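Local coordinates for protein dihydropteroate synthase (Clostridioides difficile, PDB 6PZ2) that catalyses the folate-pathway condensation of a pterin pyrophosphate with p-aminobenzoate to form dihydropteroate, at residues D148-K158 with E191-L202. Residues are numbered along the deposited sequence; the frame is centred on the assembly and turned at random. Where two conformers were deposited one is given.
Sequences DIMESIKDFFK and EVLRRLNELKDL. With SO4 (sulfate ion), chain E.
Arg195 meets Asp148 end-on, NH1 giving a nearly straight bond (165°) to the syn lone pair of OD1 at 2.7 Å and NH2 a more bent one to OD2. Arginine suits this place because its flat cation has N-H groups all round its rim: NE and NH2 also hold Glu198 side-on, with Arg195 NE to Glu198 OE2 at 2.7 Å, and NH1 reaches Glu191 OE2. Three carboxylates thus fix the guanidinium's rotation, and its charge probably offsets their mutual repulsion. Met150 lays CG over the centre of one face of the Arg195 guanidinium, 3.5 Å from Arg195 CZ. Bends at chi2 and chi3 (-56° and -67°) then curl its flexible thioether inward, bringing CE to Leu199 CD2 at 3.7 Å.

Deeper in, branched Ile153 and Val192 fill the buried interface, CD1 and CG2 meeting tip to tip. Leu202 CD1 lies at the edge of the Phe157 ring, 3.7 Å from Phe157 CD1. Lys154, long enough to cross apolar neighbours and still end in a charge, passes CG by Leu199 and Leu202 and carries NZ to a weak salt bridge with Asp201 OD2; a water links NZ to Glu151 and Glu198.

Asp148 also N-caps helix 149-166: OD2 accepts from Glu151 N on the carboxylate face opposite Arg195 NH2. Phe157 and Leu202 both touch Leu176 of strand 174-177. Helix 149-166 thus packs on the end of helix 186-195 and the following 3-10 segment 196-202, within the TIM-barrel fold characteristic of pterin-binding enzymes.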
ATOM      1  N   ASP A 148      -5.761 -21.381 -18.747  1.00 42.75           N
ATOM      2  CA  ASP A 148      -5.113 -20.417 -17.880  1.00 44.39           C
ATOM      3  C   ASP A 148      -6.064 -19.223 -17.677  1.00 44.49           C
ATOM      4  O   ASP A 148      -6.554 -18.636 -18.655  1.00 41.38           O
ATOM      5  CB  ASP A 148      -3.771 -19.986 -18.485  1.00 40.61           C
ATOM      6  CG  ASP A 148      -3.101 -18.876 -17.689  1.00 46.57           C
ATOM      7  OD1 ASP A 148      -2.556 -19.175 -16.618  1.00 47.01           O
ATOM      8  OD2 ASP A 148      -3.183 -17.711 -18.120  1.00 41.02           O
ATOM      9  N   ILE A 149      -6.320 -18.871 -16.420  1.00 37.66           N
ATOM     10  CA  ILE A 149      -7.236 -17.787 -16.096  1.00 39.44           C
ATOM     11  C   ILE A 149      -6.824 -16.486 -16.797  1.00 38.10           C
ATOM     12  O   ILE A 149      -7.693 -15.801 -17.320  1.00 38.52           O
ATOM     13  CB  ILE A 149      -7.406 -17.593 -14.579  1.00 42.02           C
ATOM     14  CG1 ILE A 149      -8.482 -16.545 -14.287  1.00 40.37           C
ATOM     15  CG2 ILE A 149      -6.096 -17.250 -13.893  1.00 38.86           C
ATOM     16  CD1 ILE A 149      -9.067 -16.690 -12.917  1.00 38.24           C
ATOM     17  N   MET A 150      -5.548 -16.156 -16.909  1.00 34.68           N
ATOM     18  CA  MET A 150      -5.223 -14.874 -17.549  1.00 31.80           C
ATOM     19  C   MET A 150      -5.414 -14.960 -19.067  1.00 38.61           C
ATOM     20  O   MET A 150      -5.722 -13.943 -19.725  1.00 39.77           O
ATOM     21  CB  MET A 150      -3.782 -14.456 -17.244  1.00 31.43           C
ATOM     22  CG  MET A 150      -3.526 -14.229 -15.780  1.00 32.00           C
ATOM     23  SD  MET A 150      -4.642 -13.015 -15.026  1.00 34.98           S
ATOM     24  CE  MET A 150      -4.099 -11.525 -15.862  1.00 28.67           C
ATOM     25  N   GLU A 151      -5.213 -16.151 -19.641  1.00 40.78           N
ATOM     26  CA  GLU A 151      -5.483 -16.347 -21.071  1.00 43.21           C
ATOM     27  C   GLU A 151      -6.997 -16.189 -21.300  1.00 36.97           C
ATOM     28  O   GLU A 151      -7.343 -15.547 -22.283  1.00 32.20           O
ATOM     29  CB  GLU A 151      -5.007 -17.708 -21.604  1.00 50.92           C
ATOM     30  CG  GLU A 151      -3.597 -17.771 -22.193  1.00 68.55           C
ATOM     31  CD  GLU A 151      -2.734 -16.512 -22.215  1.00 85.72           C
ATOM     32  OE1 GLU A 151      -2.841 -15.735 -23.193  1.00 83.95           O
ATOM     33  OE2 GLU A 151      -1.927 -16.315 -21.270  1.00 95.46           O
ATOM     34  N   SER A 152      -7.869 -16.754 -20.444  1.00 33.13           N
ATOM     35  CA  SER A 152      -9.321 -16.616 -20.628  1.00 37.57           C
ATOM     36  C   SER A 152      -9.715 -15.138 -20.588  1.00 35.68           C
ATOM     37  O   SER A 152     -10.508 -14.710 -21.413  1.00 34.92           O
ATOM     38  CB  SER A 152     -10.139 -17.350 -19.614  1.00 36.27           C
ATOM     39  OG  SER A 152      -9.496 -18.571 -19.336  1.00 49.01           O
ATOM     40  N   ILE A 153      -9.155 -14.405 -19.631  1.00 32.32           N
ATOM     41  CA  ILE A 153      -9.531 -13.027 -19.431  1.00 32.55           C
ATOM     42  C   ILE A 153      -9.140 -12.257 -20.689  1.00 31.25           C
ATOM     43  O   ILE A 153      -9.941 -11.475 -21.224  1.00 34.75           O
ATOM     44  CB  ILE A 153      -8.923 -12.445 -18.139  1.00 31.53           C
ATOM     45  CG1 ILE A 153      -9.638 -13.005 -16.909  1.00 31.15           C
ATOM     46  CG2 ILE A 153      -8.922 -10.926 -18.125  1.00 28.99           C
ATOM     47  CD1 ILE A 153      -8.823 -12.870 -15.647  1.00 36.62           C
ATOM     48  N   LYS A 154      -7.958 -12.534 -21.194  1.00 34.01           N
ATOM     49  CA  LYS A 154      -7.509 -11.799 -22.377  1.00 38.29           C
ATOM     50  C   LYS A 154      -8.351 -12.162 -23.609  1.00 37.14           C
ATOM     51  O   LYS A 154      -8.612 -11.292 -24.451  1.00 34.53           O
ATOM     52  CB  LYS A 154      -6.038 -12.085 -22.670  1.00 42.29           C
ATOM     53  CG  LYS A 154      -5.052 -11.347 -21.774  1.00 47.50           C
ATOM     54  CD  LYS A 154      -3.639 -11.818 -22.042  1.00 47.09           C
ATOM     55  CE  LYS A 154      -2.563 -10.927 -21.467  1.00 52.27           C
ATOM     56  NZ  LYS A 154      -1.232 -11.367 -21.945  1.00 50.91           N
ATOM     57  N   ASP A 155      -8.731 -13.427 -23.733  1.00 30.89           N
ATOM     58  CA  ASP A 155      -9.581 -13.879 -24.845  1.00 35.78           C
ATOM     59  C   ASP A 155     -10.926 -13.128 -24.803  1.00 36.61           C
ATOM     60  O   ASP A 155     -11.447 -12.650 -25.830  1.00 35.56           O
ATOM     61  CB  ASP A 155      -9.859 -15.390 -24.756  1.00 37.70           C
ATOM     62  CG  ASP A 155      -8.690 -16.282 -25.166  1.00 45.65           C
ATOM     63  OD1 ASP A 155      -7.744 -15.763 -25.781  1.00 44.79           O
ATOM     64  OD2 ASP A 155      -8.725 -17.496 -24.860  1.00 55.35           O
ATOM     65  N   PHE A 156     -11.480 -13.045 -23.591  1.00 34.46           N
ATOM     66  CA  PHE A 156     -12.737 -12.372 -23.343  1.00 32.16           C
ATOM     67  C   PHE A 156     -12.619 -10.902 -23.748  1.00 34.48           C
ATOM     68  O   PHE A 156     -13.488 -10.400 -24.449  1.00 34.52           O
ATOM     69  CB  PHE A 156     -13.110 -12.508 -21.872  1.00 32.61           C
ATOM     70  CG  PHE A 156     -14.346 -11.769 -21.435  1.00 32.08           C
ATOM     71  CD1 PHE A 156     -15.520 -12.464 -21.179  1.00 29.32           C
ATOM     72  CD2 PHE A 156     -14.313 -10.397 -21.232  1.00 31.59           C
ATOM     73  CE1 PHE A 156     -16.652 -11.781 -20.770  1.00 33.57           C
ATOM     74  CE2 PHE A 156     -15.454  -9.713 -20.840  1.00 32.18           C
ATOM     75  CZ  PHE A 156     -16.620 -10.405 -20.604  1.00 29.84           C
ATOM     76  N   PHE A 157     -11.524 -10.248 -23.371  1.00 31.31           N
ATOM     77  CA  PHE A 157     -11.363  -8.856 -23.766  1.00 36.47           C
ATOM     78  C   PHE A 157     -11.307  -8.712 -25.289  1.00 34.85           C
ATOM     79  O   PHE A 157     -11.798  -7.729 -25.823  1.00 34.30           O
ATOM     80  CB  PHE A 157     -10.107  -8.232 -23.155  1.00 35.16           C
ATOM     81  CG  PHE A 157     -10.190  -8.000 -21.671  1.00 36.70           C
ATOM     82  CD1 PHE A 157      -9.051  -8.077 -20.888  1.00 40.26           C
ATOM     83  CD2 PHE A 157     -11.387  -7.658 -21.067  1.00 35.46           C
ATOM     84  CE1 PHE A 157      -9.104  -7.836 -19.525  1.00 38.42           C
ATOM     85  CE2 PHE A 157     -11.440  -7.395 -19.709  1.00 36.66           C
ATOM     86  CZ  PHE A 157     -10.302  -7.489 -18.943  1.00 39.17           C
ATOM     87  N   LYS A 158     -10.680  -9.662 -25.967  1.00 38.08           N
ATOM     88  CA  LYS A 158     -10.503  -9.572 -27.398  1.00 42.04           C
ATOM     89  C   LYS A 158     -11.864  -9.608 -28.087  1.00 35.55           C
ATOM     90  O   LYS A 158     -12.135  -8.837 -28.991  1.00 32.16           O
ATOM     91  CB  LYS A 158      -9.684 -10.740 -27.952  1.00 54.81           C
ATOM     92  CG  LYS A 158      -8.340 -10.346 -28.539  1.00 75.79           C
ATOM     93  CD  LYS A 158      -7.444  -9.567 -27.587  1.00 84.53           C
ATOM     94  CE  LYS A 158      -6.014  -9.507 -28.080  1.00 89.34           C
ATOM     95  NZ  LYS A 158      -5.373 -10.839 -27.969  1.00 90.05           N
ATOM     96  N   GLU A 191      -4.500 -14.806  -7.782  1.00 31.77           N
ATOM     97  CA  GLU A 191      -3.668 -15.078  -8.927  1.00 31.01           C
ATOM     98  C   GLU A 191      -3.735 -13.941  -9.948  1.00 31.46           C
ATOM     99  O   GLU A 191      -2.716 -13.543 -10.545  1.00 33.93           O
ATOM    100  CB  GLU A 191      -4.110 -16.381  -9.591  1.00 35.19           C
ATOM    101  CG  GLU A 191      -3.320 -16.604 -10.865  1.00 42.01           C
ATOM    102  CD  GLU A 191      -3.291 -18.006 -11.431  1.00 47.96           C
ATOM    103  OE1 GLU A 191      -4.080 -18.854 -10.950  1.00 52.59           O
ATOM    104  OE2 GLU A 191      -2.522 -18.202 -12.400  1.00 52.94           O
ATOM    105  N   VAL A 192      -4.950 -13.459 -10.192  1.00 30.50           N
ATOM    106  CA  VAL A 192      -5.144 -12.340 -11.135  1.00 30.11           C
ATOM    107  C   VAL A 192      -4.407 -11.079 -10.640  1.00 26.31           C
ATOM    108  O   VAL A 192      -3.801 -10.362 -11.434  1.00 31.14           O
ATOM    109  CB  VAL A 192      -6.653 -12.094 -11.327  1.00 34.17           C
ATOM    110  CG1 VAL A 192      -6.921 -10.772 -12.020  1.00 35.65           C
ATOM    111  CG2 VAL A 192      -7.336 -13.238 -12.073  1.00 36.94           C
ATOM    112  N   LEU A 193      -4.495 -10.769  -9.356  1.00 26.78           N
ATOM    113  CA  LEU A 193      -3.785  -9.631  -8.770  1.00 31.09           C
ATOM    114  C   LEU A 193      -2.275  -9.808  -8.947  1.00 32.88           C
ATOM    115  O   LEU A 193      -1.590  -8.868  -9.386  1.00 33.91           O
ATOM    116  CB  LEU A 193      -4.173  -9.519  -7.296  1.00 31.01           C
ATOM    117  CG  LEU A 193      -5.575  -8.989  -7.011  1.00 32.39           C
ATOM    118  CD1 LEU A 193      -5.895  -9.066  -5.529  1.00 32.09           C
ATOM    119  CD2 LEU A 193      -5.730  -7.555  -7.500  1.00 34.55           C
ATOM    120  N   ARG A 194      -1.785 -11.021  -8.681  1.00 33.90           N
ATOM    121  CA  ARG A 194      -0.355 -11.344  -8.811  0.50 35.39           C
ATOM    122  C   ARG A 194       0.088 -11.146 -10.269  1.00 36.09           C
ATOM    123  O   ARG A 194       1.172 -10.648 -10.520  1.00 33.98           O
ATOM    124  CB  ARG A 194      -0.113 -12.775  -8.305  0.50 36.65           C
ATOM    125  CG  ARG A 194       1.326 -13.146  -7.966  0.50 36.03           C
ATOM    126  CD  ARG A 194       1.515 -14.653  -7.829  0.50 35.92           C
ATOM    127  NE  ARG A 194       0.556 -15.315  -6.949  0.50 36.16           N
ATOM    128  CZ  ARG A 194      -0.224 -16.335  -7.292  0.50 38.45           C
ATOM    129  NH1 ARG A 194      -1.061 -16.851  -6.404  0.50 33.51           N
ATOM    130  NH2 ARG A 194      -0.145 -16.848  -8.510  0.50 35.22           N
ATOM    131  N   ARG A 195      -0.752 -11.527 -11.239  1.00 34.78           N
ATOM    132  CA  ARG A 195      -0.326 -11.560 -12.655  1.00 35.71           C
ATOM    133  C   ARG A 195      -0.860 -10.354 -13.446  1.00 30.51           C
ATOM    134  O   ARG A 195      -0.720 -10.292 -14.657  1.00 35.22           O
ATOM    135  CB  ARG A 195      -0.761 -12.893 -13.271  1.00 34.54           C
ATOM    136  CG  ARG A 195      -0.140 -14.105 -12.579  1.00 35.77           C
ATOM    137  CD  ARG A 195      -0.680 -15.432 -13.110  1.00 35.39           C
ATOM    138  NE  ARG A 195      -0.378 -15.558 -14.526  1.00 30.91           N
ATOM    139  CZ  ARG A 195      -0.919 -16.469 -15.310  1.00 33.13           C
ATOM    140  NH1 ARG A 195      -1.696 -17.384 -14.758  1.00 26.69           N
ATOM    141  NH2 ARG A 195      -0.745 -16.395 -16.619  1.00 26.11           N
ATOM    142  N   LEU A 196      -1.404  -9.368 -12.755  1.00 29.14           N
ATOM    143  CA  LEU A 196      -2.174  -8.305 -13.366  1.00 35.04           C
ATOM    144  C   LEU A 196      -1.351  -7.634 -14.457  1.00 33.97           C
ATOM    145  O   LEU A 196      -1.941  -7.205 -15.445  1.00 34.35           O
ATOM    146  CB  LEU A 196      -2.621  -7.304 -12.293  1.00 40.10           C
ATOM    147  CG  LEU A 196      -3.637  -6.250 -12.725  1.00 43.65           C
ATOM    148  CD1 LEU A 196      -4.925  -6.911 -13.200  1.00 44.96           C
ATOM    149  CD2 LEU A 196      -3.943  -5.291 -11.580  1.00 46.04           C
ATOM    150  N   ASN A 197      -0.032  -7.582 -14.324  1.00 31.58           N
ATOM    151  CA  ASN A 197       0.792  -6.854 -15.310  1.00 36.06           C
ATOM    152  C   ASN A 197       0.711  -7.527 -16.687  1.00 34.86           C
ATOM    153  O   ASN A 197       1.020  -6.875 -17.697  1.00 32.42           O
ATOM    154  CB  ASN A 197       2.276  -6.750 -14.923  1.00 41.96           C
ATOM    155  CG  ASN A 197       2.995  -8.084 -15.023  1.00 57.00           C
ATOM    156  OD1 ASN A 197       2.702  -9.044 -14.292  1.00 56.23           O
ATOM    157  ND2 ASN A 197       3.875  -8.183 -16.009  1.00 63.11           N
ATOM    158  N   GLU A 198       0.335  -8.805 -16.773  1.00 31.40           N
ATOM    159  CA  GLU A 198       0.215  -9.489 -18.094  1.00 30.78           C
ATOM    160  C   GLU A 198      -0.850  -8.777 -18.951  1.00 34.00           C
ATOM    161  O   GLU A 198      -0.805  -8.850 -20.177  1.00 33.95           O
ATOM    162  CB  GLU A 198      -0.135 -10.977 -17.911  1.00 34.99           C
ATOM    163  CG  GLU A 198       0.955 -11.837 -17.261  1.00 34.47           C
ATOM    164  CD  GLU A 198       0.600 -13.283 -16.914  1.00 40.79           C
ATOM    165  OE1 GLU A 198      -0.208 -13.911 -17.633  1.00 41.90           O
ATOM    166  OE2 GLU A 198       1.101 -13.791 -15.881  1.00 41.31           O
ATOM    167  N   LEU A 199      -1.803  -8.055 -18.349  1.00 32.98           N
ATOM    168  CA  LEU A 199      -2.860  -7.361 -19.112  1.00 35.48           C
ATOM    169  C   LEU A 199      -2.292  -6.154 -19.852  1.00 38.25           C
ATOM    170  O   LEU A 199      -2.968  -5.658 -20.756  1.00 39.51           O
ATOM    171  CB  LEU A 199      -3.981  -6.837 -18.217  1.00 34.33           C
ATOM    172  CG  LEU A 199      -4.839  -7.875 -17.510  1.00 42.57           C
ATOM    173  CD1 LEU A 199      -6.080  -7.185 -16.960  1.00 44.50           C
ATOM    174  CD2 LEU A 199      -5.197  -9.039 -18.426  1.00 43.97           C
ATOM    175  N   LYS A 200      -1.107  -5.687 -19.475  1.00 39.68           N
ATOM    176  CA  LYS A 200      -0.524  -4.523 -20.155  1.00 42.36           C
ATOM    177  C   LYS A 200      -0.240  -4.836 -21.632  1.00 43.19           C
ATOM    178  O   LYS A 200      -0.209  -3.930 -22.447  1.00 44.80           O
ATOM    179  CB  LYS A 200       0.775  -4.086 -19.479  1.00 50.42           C
ATOM    180  CG  LYS A 200       0.635  -3.113 -18.314  1.00 59.77           C
ATOM    181  CD  LYS A 200       1.974  -2.513 -17.889  1.00 63.03           C
ATOM    182  CE  LYS A 200       2.831  -3.476 -17.087  1.00 75.36           C
ATOM    183  NZ  LYS A 200       4.277  -3.161 -17.191  1.00 80.32           N
ATOM    184  N   ASP A 201      -0.054  -6.104 -21.994  1.00 50.36           N
ATOM    185  CA  ASP A 201       0.264  -6.491 -23.388  1.00 49.59           C
ATOM    186  C   ASP A 201      -0.873  -6.094 -24.331  1.00 48.98           C
ATOM    187  O   ASP A 201      -0.605  -5.940 -25.514  1.00 49.02           O
ATOM    188  CB  ASP A 201       0.500  -8.000 -23.570  1.00 56.77           C
ATOM    189  CG  ASP A 201       1.457  -8.623 -22.558  1.00 74.55           C
ATOM    190  OD1 ASP A 201       2.089  -7.860 -21.792  1.00 86.89           O
ATOM    191  OD2 ASP A 201       1.550  -9.872 -22.508  1.00 73.68           O
ATOM    192  N   LEU A 202      -2.122  -5.983 -23.864  1.00 40.64           N
ATOM    193  CA  LEU A 202      -3.215  -5.691 -24.793  1.00 36.76           C
ATOM    194  C   LEU A 202      -3.135  -4.221 -25.210  1.00 34.20           C
ATOM    195  O   LEU A 202      -3.680  -3.900 -26.225  1.00 36.38           O
ATOM    196  CB  LEU A 202      -4.582  -6.011 -24.180  1.00 38.24           C
ATOM    197  CG  LEU A 202      -4.774  -7.458 -23.735  1.00 41.83           C
ATOM    198  CD1 LEU A 202      -6.129  -7.666 -23.082  1.00 40.01           C
ATOM    199  CD2 LEU A 202      -4.627  -8.403 -24.908  1.00 45.53           C
TER
HETATM  200  S   SO4 E 304     -12.081 -20.936 -20.804  1.00 80.44           S
HETATM  201  O1  SO4 E 304     -12.142 -22.325 -21.316  1.00105.23           O
HETATM  202  O2  SO4 E 304     -13.467 -20.445 -20.639  1.00104.63           O
HETATM  203  O3  SO4 E 304     -11.459 -20.886 -19.454  1.00 76.57           O
HETATM  204  O4  SO4 E 304     -11.322 -20.126 -21.800  1.00 87.09           O
HETATM  205  O   HOH W   1      -1.042 -13.687 -20.169  1.00 39.91           O